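Local coordinates for TolA protein (Vibrio cholerae, PDB 4G7X), which probably links the inner membrane to the outer membrane as part of the Tol-Pal system, its C-terminal domain serving as a docking site for partner proteins, at residues Tyr51-Asn62 against Ala108-Pro118. Residues are numbered along the deposited sequence; the frame is centred on the assembly and turned at random.
Sequences YGAIYTQLIRQN and AVAQVNSFPLP
Tyr55 and Phe115 form a T-shaped pair at the tight centre of this contact, where helix 38-62 of the TolA C-terminal domain packs on the end of helix 99-110 and on the short, weakly bonded strand 115-116, outermost of the antiparallel sheet within this chain. The edge of Phe115 meets a face of Tyr55, the planes at 88° and the centroids 5.4 Å apart. Leu80, on strand 74-83, packs against both side chains. Farther along the helix, Ile59 lies alongside Val109, its CD1 3.8 Å from Val109 CG2, while its CG2, anti to the backbone N, meets the methyl of Ala108. Leu58 CD1 meets Pro116 CD tip to tip.

The Asn62 end is looser: a water donates to Asn62 O and to OE1 of the extended, exposed Gln111. The other end is packed, with Pro118 CD over a face of the buried Tyr51 ring, 4.0 Å from its centroid in a CH-pi contact, yet a second water in the ring plane links Tyr51 OH to Leu117 O. Within the tight part, Tyr55 OH donates to Pro116 O at 2.7 Å, almost head-on to the carbonyl (C=O...O 165°), the acceptor lying in the plane of the tyrosine ring at its edge.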
ATOM      1  N   TYR B  51      -7.726   3.150 -15.739  1.00 13.91           N
ATOM      2  CA  TYR B  51      -7.543   2.567 -14.408  1.00 13.35           C
ATOM      3  C   TYR B  51      -6.980   3.567 -13.407  1.00 12.94           C
ATOM      4  O   TYR B  51      -7.373   3.558 -12.242  1.00 12.17           O
ATOM      5  CB  TYR B  51      -6.711   1.283 -14.468  1.00 13.90           C
ATOM      6  CG  TYR B  51      -7.523   0.087 -14.905  1.00 14.55           C
ATOM      7  CD1 TYR B  51      -8.253  -0.660 -13.980  1.00 15.02           C
ATOM      8  CD2 TYR B  51      -7.581  -0.288 -16.246  1.00 15.03           C
ATOM      9  CE1 TYR B  51      -9.015  -1.749 -14.376  1.00 15.63           C
ATOM     10  CE2 TYR B  51      -8.331  -1.379 -16.652  1.00 15.52           C
ATOM     11  CZ  TYR B  51      -9.046  -2.105 -15.715  1.00 15.95           C
ATOM     12  OH  TYR B  51      -9.798  -3.186 -16.118  1.00 17.28           O
ATOM     13  N   GLY B  52      -6.083   4.437 -13.865  1.00 12.33           N
ATOM     14  CA  GLY B  52      -5.591   5.538 -13.033  1.00 12.26           C
ATOM     15  C   GLY B  52      -6.732   6.356 -12.450  1.00 12.04           C
ATOM     16  O   GLY B  52      -6.731   6.684 -11.261  1.00 12.14           O
ATOM     17  N   ALA B  53      -7.708   6.691 -13.292  1.00 12.04           N
ATOM     18  CA  ALA B  53      -8.891   7.428 -12.855  1.00 11.95           C
ATOM     19  C   ALA B  53      -9.747   6.623 -11.873  1.00 11.83           C
ATOM     20  O   ALA B  53     -10.265   7.177 -10.902  1.00 11.84           O
ATOM     21  CB  ALA B  53      -9.715   7.868 -14.056  1.00 12.24           C
ATOM     22  N   ILE B  54      -9.889   5.321 -12.122  1.00 11.66           N
ATOM     23  CA  ILE B  54     -10.607   4.434 -11.205  1.00 11.59           C
ATOM     24  C   ILE B  54      -9.932   4.439  -9.829  1.00 11.37           C
ATOM     25  O   ILE B  54     -10.606   4.591  -8.803  1.00 11.01           O
ATOM     26  CB  ILE B  54     -10.733   2.997 -11.768  1.00 11.76           C
ATOM     27  CG1 ILE B  54     -11.706   2.978 -12.958  1.00 11.78           C
ATOM     28  CG2 ILE B  54     -11.198   2.025 -10.688  1.00 11.91           C
ATOM     29  CD1 ILE B  54     -11.663   1.715 -13.798  1.00 12.19           C
ATOM     30  N   TYR B  55      -8.607   4.305  -9.815  1.00 11.11           N
ATOM     31  CA  TYR B  55      -7.844   4.284  -8.560  1.00 11.35           C
ATOM     32  C   TYR B  55      -7.961   5.591  -7.786  1.00 11.67           C
ATOM     33  O   TYR B  55      -8.117   5.583  -6.563  1.00 11.51           O
ATOM     34  CB  TYR B  55      -6.366   3.967  -8.805  1.00 10.95           C
ATOM     35  CG  TYR B  55      -6.068   2.632  -9.458  1.00 10.58           C
ATOM     36  CD1 TYR B  55      -7.027   1.619  -9.529  1.00 10.64           C
ATOM     37  CD2 TYR B  55      -4.803   2.376  -9.974  1.00 10.46           C
ATOM     38  CE1 TYR B  55      -6.736   0.405 -10.130  1.00 10.62           C
ATOM     39  CE2 TYR B  55      -4.498   1.160 -10.562  1.00 10.55           C
ATOM     40  CZ  TYR B  55      -5.466   0.182 -10.637  1.00 10.52           C
ATOM     41  OH  TYR B  55      -5.160  -1.020 -11.228  1.00 10.90           O
ATOM     42  N   THR B  56      -7.886   6.708  -8.506  1.00 12.32           N
ATOM     43  CA  THR B  56      -7.968   8.036  -7.909  1.00 13.20           C
ATOM     44  C   THR B  56      -9.342   8.253  -7.263  1.00 13.39           C
ATOM     45  O   THR B  56      -9.438   8.815  -6.167  1.00 13.43           O
ATOM     46  CB  THR B  56      -7.646   9.131  -8.953  1.00 13.73           C
ATOM     47  OG1 THR B  56      -6.372   8.866  -9.559  1.00 14.80           O
ATOM     48  CG2 THR B  56      -7.602  10.498  -8.302  1.00 14.24           C
ATOM     49  N   GLN B  57     -10.395   7.773  -7.926  1.00 13.50           N
ATOM     50  CA  GLN B  57     -11.752   7.832  -7.380  1.00 14.23           C
ATOM     51  C   GLN B  57     -11.898   6.980  -6.118  1.00 13.82           C
ATOM     52  O   GLN B  57     -12.516   7.412  -5.143  1.00 14.14           O
ATOM     53  CB  GLN B  57     -12.786   7.433  -8.446  1.00 15.41           C
ATOM     54  CG  GLN B  57     -14.211   7.221  -7.939  1.00 17.37           C
ATOM     55  CD  GLN B  57     -14.896   8.493  -7.466  1.00 18.71           C
ATOM     56  OE1 GLN B  57     -14.504   9.604  -7.825  1.00 20.40           O
ATOM     57  NE2 GLN B  57     -15.938   8.331  -6.659  1.00 19.59           N
ATOM     58  N   LEU B  58     -11.318   5.781  -6.129  1.00 13.35           N
ATOM     59  CA  LEU B  58     -11.360   4.913  -4.948  1.00 13.11           C
ATOM     60  C   LEU B  58     -10.705   5.581  -3.741  1.00 12.94           C
ATOM     61  O   LEU B  58     -11.217   5.492  -2.623  1.00 12.95           O
ATOM     62  CB  LEU B  58     -10.710   3.556  -5.231  1.00 13.04           C
ATOM     63  CG  LEU B  58     -11.520   2.592  -6.105  1.00 13.07           C
ATOM     64  CD1 LEU B  58     -10.659   1.416  -6.538  1.00 13.22           C
ATOM     65  CD2 LEU B  58     -12.774   2.115  -5.385  1.00 13.30           C
ATOM     66  N   ILE B  59      -9.584   6.256  -3.977  1.00 12.75           N
ATOM     67  CA  ILE B  59      -8.881   6.972  -2.913  1.00 13.07           C
ATOM     68  C   ILE B  59      -9.714   8.162  -2.434  1.00 13.92           C
ATOM     69  O   ILE B  59      -9.887   8.359  -1.230  1.00 13.80           O
ATOM     70  CB  ILE B  59      -7.475   7.419  -3.370  1.00 12.57           C
ATOM     71  CG1 ILE B  59      -6.617   6.187  -3.682  1.00 12.46           C
ATOM     72  CG2 ILE B  59      -6.806   8.291  -2.311  1.00 12.64           C
ATOM     73  CD1 ILE B  59      -5.405   6.474  -4.538  1.00 12.54           C
ATOM     74  N   ARG B  60     -10.253   8.928  -3.382  1.00 15.21           N
ATOM     75  CA  ARG B  60     -11.079  10.096  -3.063  1.00 17.07           C
ATOM     76  C   ARG B  60     -12.313   9.747  -2.227  1.00 18.02           C
ATOM     77  O   ARG B  60     -12.674  10.491  -1.312  1.00 18.31           O
ATOM     78  CB  ARG B  60     -11.488  10.840  -4.341  1.00 18.16           C
ATOM     79  CG  ARG B  60     -10.406  11.754  -4.895  1.00 19.48           C
ATOM     80  CD  ARG B  60     -10.940  12.678  -5.983  1.00 20.96           C
ATOM     81  NE  ARG B  60     -11.057  12.006  -7.277  1.00 22.44           N
ATOM     82  CZ  ARG B  60     -12.202  11.596  -7.818  1.00 22.92           C
ATOM     83  NH1 ARG B  60     -12.196  10.994  -8.998  1.00 22.64           N
ATOM     84  NH2 ARG B  60     -13.355  11.790  -7.187  1.00 24.02           N
ATOM     85  N   GLN B  61     -12.945   8.617  -2.533  1.00 18.95           N
ATOM     86  CA  GLN B  61     -14.116   8.142  -1.784  1.00 20.42           C
ATOM     87  C   GLN B  61     -13.834   7.892  -0.302  1.00 20.64           C
ATOM     88  O   GLN B  61     -14.729   8.018   0.533  1.00 21.15           O
ATOM     89  CB  GLN B  61     -14.677   6.868  -2.416  1.00 21.73           C
ATOM     90  CG  GLN B  61     -15.521   7.109  -3.655  1.00 23.20           C
ATOM     91  CD  GLN B  61     -16.124   5.833  -4.211  1.00 24.20           C
ATOM     92  OE1 GLN B  61     -17.251   5.837  -4.710  1.00 25.50           O
ATOM     93  NE2 GLN B  61     -15.380   4.733  -4.124  1.00 24.93           N
ATOM     94  N   ASN B  62     -12.592   7.533   0.013  1.00 20.77           N
ATOM     95  CA  ASN B  62     -12.193   7.228   1.384  1.00 21.21           C
ATOM     96  C   ASN B  62     -11.588   8.427   2.104  1.00 21.34           C
ATOM     97  O   ASN B  62     -11.387   8.399   3.318  1.00 22.21           O
ATOM     98  CB  ASN B  62     -11.203   6.061   1.396  1.00 21.46           C
ATOM     99  CG  ASN B  62     -11.837   4.754   0.965  1.00 22.01           C
ATOM    100  OD1 ASN B  62     -11.361   4.098   0.040  1.00 22.98           O
ATOM    101  ND2 ASN B  62     -12.918   4.367   1.633  1.00 22.15           N
ATOM    102  N   ALA B 108      -6.427   7.108   3.471  1.00 10.58           N
ATOM    103  CA  ALA B 108      -7.423   6.816   2.433  1.00 10.41           C
ATOM    104  C   ALA B 108      -6.987   5.652   1.538  1.00 10.24           C
ATOM    105  O   ALA B 108      -7.781   4.757   1.246  1.00 10.12           O
ATOM    106  CB  ALA B 108      -7.718   8.060   1.606  1.00 10.43           C
ATOM    107  N   VAL B 109      -5.714   5.650   1.143  1.00 10.13           N
ATOM    108  CA  VAL B 109      -5.156   4.559   0.343  1.00 10.37           C
ATOM    109  C   VAL B 109      -5.177   3.257   1.151  1.00 10.63           C
ATOM    110  O   VAL B 109      -5.543   2.207   0.623  1.00 10.73           O
ATOM    111  CB  VAL B 109      -3.731   4.885  -0.173  1.00 10.36           C
ATOM    112  CG1 VAL B 109      -3.086   3.683  -0.847  1.00 10.62           C
ATOM    113  CG2 VAL B 109      -3.760   6.057  -1.145  1.00 10.33           C
ATOM    114  N   ALA B 110      -4.825   3.342   2.436  1.00 11.04           N
ATOM    115  CA  ALA B 110      -4.832   2.169   3.315  1.00 11.46           C
ATOM    116  C   ALA B 110      -6.235   1.597   3.528  1.00 11.75           C
ATOM    117  O   ALA B 110      -6.382   0.455   3.969  1.00 11.87           O
ATOM    118  CB  ALA B 110      -4.191   2.509   4.652  1.00 11.41           C
ATOM    119  N   GLN B 111      -7.257   2.387   3.209  1.00 12.23           N
ATOM    120  CA  GLN B 111      -8.646   1.984   3.422  1.00 12.75           C
ATOM    121  C   GLN B 111      -9.345   1.453   2.168  1.00 12.20           C
ATOM    122  O   GLN B 111     -10.488   1.004   2.240  1.00 12.49           O
ATOM    123  CB  GLN B 111      -9.449   3.135   4.031  1.00 14.50           C
ATOM    124  CG  GLN B 111      -9.230   3.320   5.526  1.00 16.41           C
ATOM    125  CD  GLN B 111      -9.898   4.574   6.061  1.00 17.80           C
ATOM    126  OE1 GLN B 111     -10.013   5.577   5.355  1.00 19.89           O
ATOM    127  NE2 GLN B 111     -10.347   4.523   7.306  1.00 19.22           N
ATOM    128  N   VAL B 112      -8.664   1.500   1.027  1.00 11.51           N
ATOM    129  CA  VAL B 112      -9.203   0.931  -0.208  1.00 11.44           C
ATOM    130  C   VAL B 112      -9.205  -0.592  -0.073  1.00 11.57           C
ATOM    131  O   VAL B 112      -8.183  -1.196   0.271  1.00 11.31           O
ATOM    132  CB  VAL B 112      -8.389   1.380  -1.443  1.00 11.12           C
ATOM    133  CG1 VAL B 112      -8.852   0.645  -2.696  1.00 11.04           C
ATOM    134  CG2 VAL B 112      -8.515   2.884  -1.640  1.00 11.09           C
ATOM    135  N   ASN B 113     -10.360  -1.211  -0.321  1.00 12.20           N
ATOM    136  CA  ASN B 113     -10.491  -2.664  -0.210  1.00 12.92           C
ATOM    137  C   ASN B 113      -9.652  -3.423  -1.233  1.00 12.54           C
ATOM    138  O   ASN B 113      -8.955  -4.372  -0.887  1.00 12.52           O
ATOM    139  CB  ASN B 113     -11.958  -3.092  -0.302  1.00 14.16           C
ATOM    140  CG  ASN B 113     -12.743  -2.787   0.962  1.00 15.35           C
ATOM    141  OD1 ASN B 113     -12.180  -2.650   2.055  1.00 16.25           O
ATOM    142  ND2 ASN B 113     -14.059  -2.682   0.820  1.00 16.56           N
ATOM    143  N   SER B 114      -9.733  -2.986  -2.489  0.50 12.50           N
ATOM    144  CA  SER B 114      -9.044  -3.617  -3.611  0.50 12.64           C
ATOM    145  C   SER B 114      -8.956  -2.640  -4.781  0.50 12.41           C
ATOM    146  O   SER B 114      -9.795  -1.749  -4.912  0.50 12.48           O
ATOM    147  CB  SER B 114      -9.788  -4.882  -4.047  0.50 13.04           C
ATOM    148  OG  SER B 114      -9.167  -5.485  -5.166  0.50 13.48           O
ATOM    149  N   PHE B 115      -7.932  -2.806  -5.617  1.00 12.25           N
ATOM    150  CA  PHE B 115      -7.774  -2.003  -6.823  1.00 12.44           C
ATOM    151  C   PHE B 115      -7.996  -2.941  -8.003  1.00 12.96           C
ATOM    152  O   PHE B 115      -7.326  -3.965  -8.096  1.00 12.92           O
ATOM    153  CB  PHE B 115      -6.359  -1.422  -6.890  1.00 12.21           C
ATOM    154  CG  PHE B 115      -6.028  -0.476  -5.765  1.00 12.08           C
ATOM    155  CD1 PHE B 115      -6.155   0.897  -5.943  1.00 12.04           C
ATOM    156  CD2 PHE B 115      -5.571  -0.952  -4.535  1.00 11.79           C
ATOM    157  CE1 PHE B 115      -5.846   1.779  -4.916  1.00 12.00           C
ATOM    158  CE2 PHE B 115      -5.262  -0.074  -3.506  1.00 11.89           C
ATOM    159  CZ  PHE B 115      -5.395   1.292  -3.700  1.00 11.83           C
ATOM    160  N   PRO B 116      -8.935  -2.600  -8.907  1.00 13.27           N
ATOM    161  CA  PRO B 116      -9.221  -3.504 -10.025  1.00 13.82           C
ATOM    162  C   PRO B 116      -8.077  -3.609 -11.036  1.00 14.18           C
ATOM    163  O   PRO B 116      -7.306  -2.660 -11.206  1.00 13.91           O
ATOM    164  CB  PRO B 116     -10.451  -2.872 -10.689  1.00 13.88           C
ATOM    165  CG  PRO B 116     -11.037  -1.954  -9.662  1.00 14.45           C
ATOM    166  CD  PRO B 116      -9.862  -1.455  -8.876  1.00 13.56           C
ATOM    167  N   LEU B 117      -7.977  -4.770 -11.679  1.00 14.98           N
ATOM    168  CA  LEU B 117      -7.044  -5.000 -12.781  1.00 16.05           C
ATOM    169  C   LEU B 117      -7.784  -5.604 -13.972  1.00 17.40           C
ATOM    170  O   LEU B 117      -8.781  -6.304 -13.786  1.00 17.62           O
ATOM    171  CB  LEU B 117      -5.922  -5.951 -12.362  1.00 15.83           C
ATOM    172  CG  LEU B 117      -4.847  -5.476 -11.384  1.00 15.69           C
ATOM    173  CD1 LEU B 117      -3.962  -6.658 -11.019  1.00 15.45           C
ATOM    174  CD2 LEU B 117      -4.008  -4.346 -11.960  1.00 15.76           C
ATOM    175  N   PRO B 118      -7.297  -5.340 -15.200  1.00 18.36           N
ATOM    176  CA  PRO B 118      -7.911  -5.982 -16.362  1.00 19.45           C
ATOM    177  C   PRO B 118      -7.560  -7.464 -16.431  1.00 20.65           C
ATOM    178  O   PRO B 118      -6.486  -7.868 -15.978  1.00 21.24           O
ATOM    179  CB  PRO B 118      -7.288  -5.234 -17.543  1.00 19.20           C
ATOM    180  CG  PRO B 118      -5.978  -4.745 -17.030  1.00 18.84           C
ATOM    181  CD  PRO B 118      -6.219  -4.410 -15.586  1.00 18.35           C
TER
HETATM  182  O   HOH W   1     -11.423  -4.479 -14.366  1.00 30.57           O
HETATM  183  O   HOH W   2      -9.673   8.014   5.377  1.00 22.13           O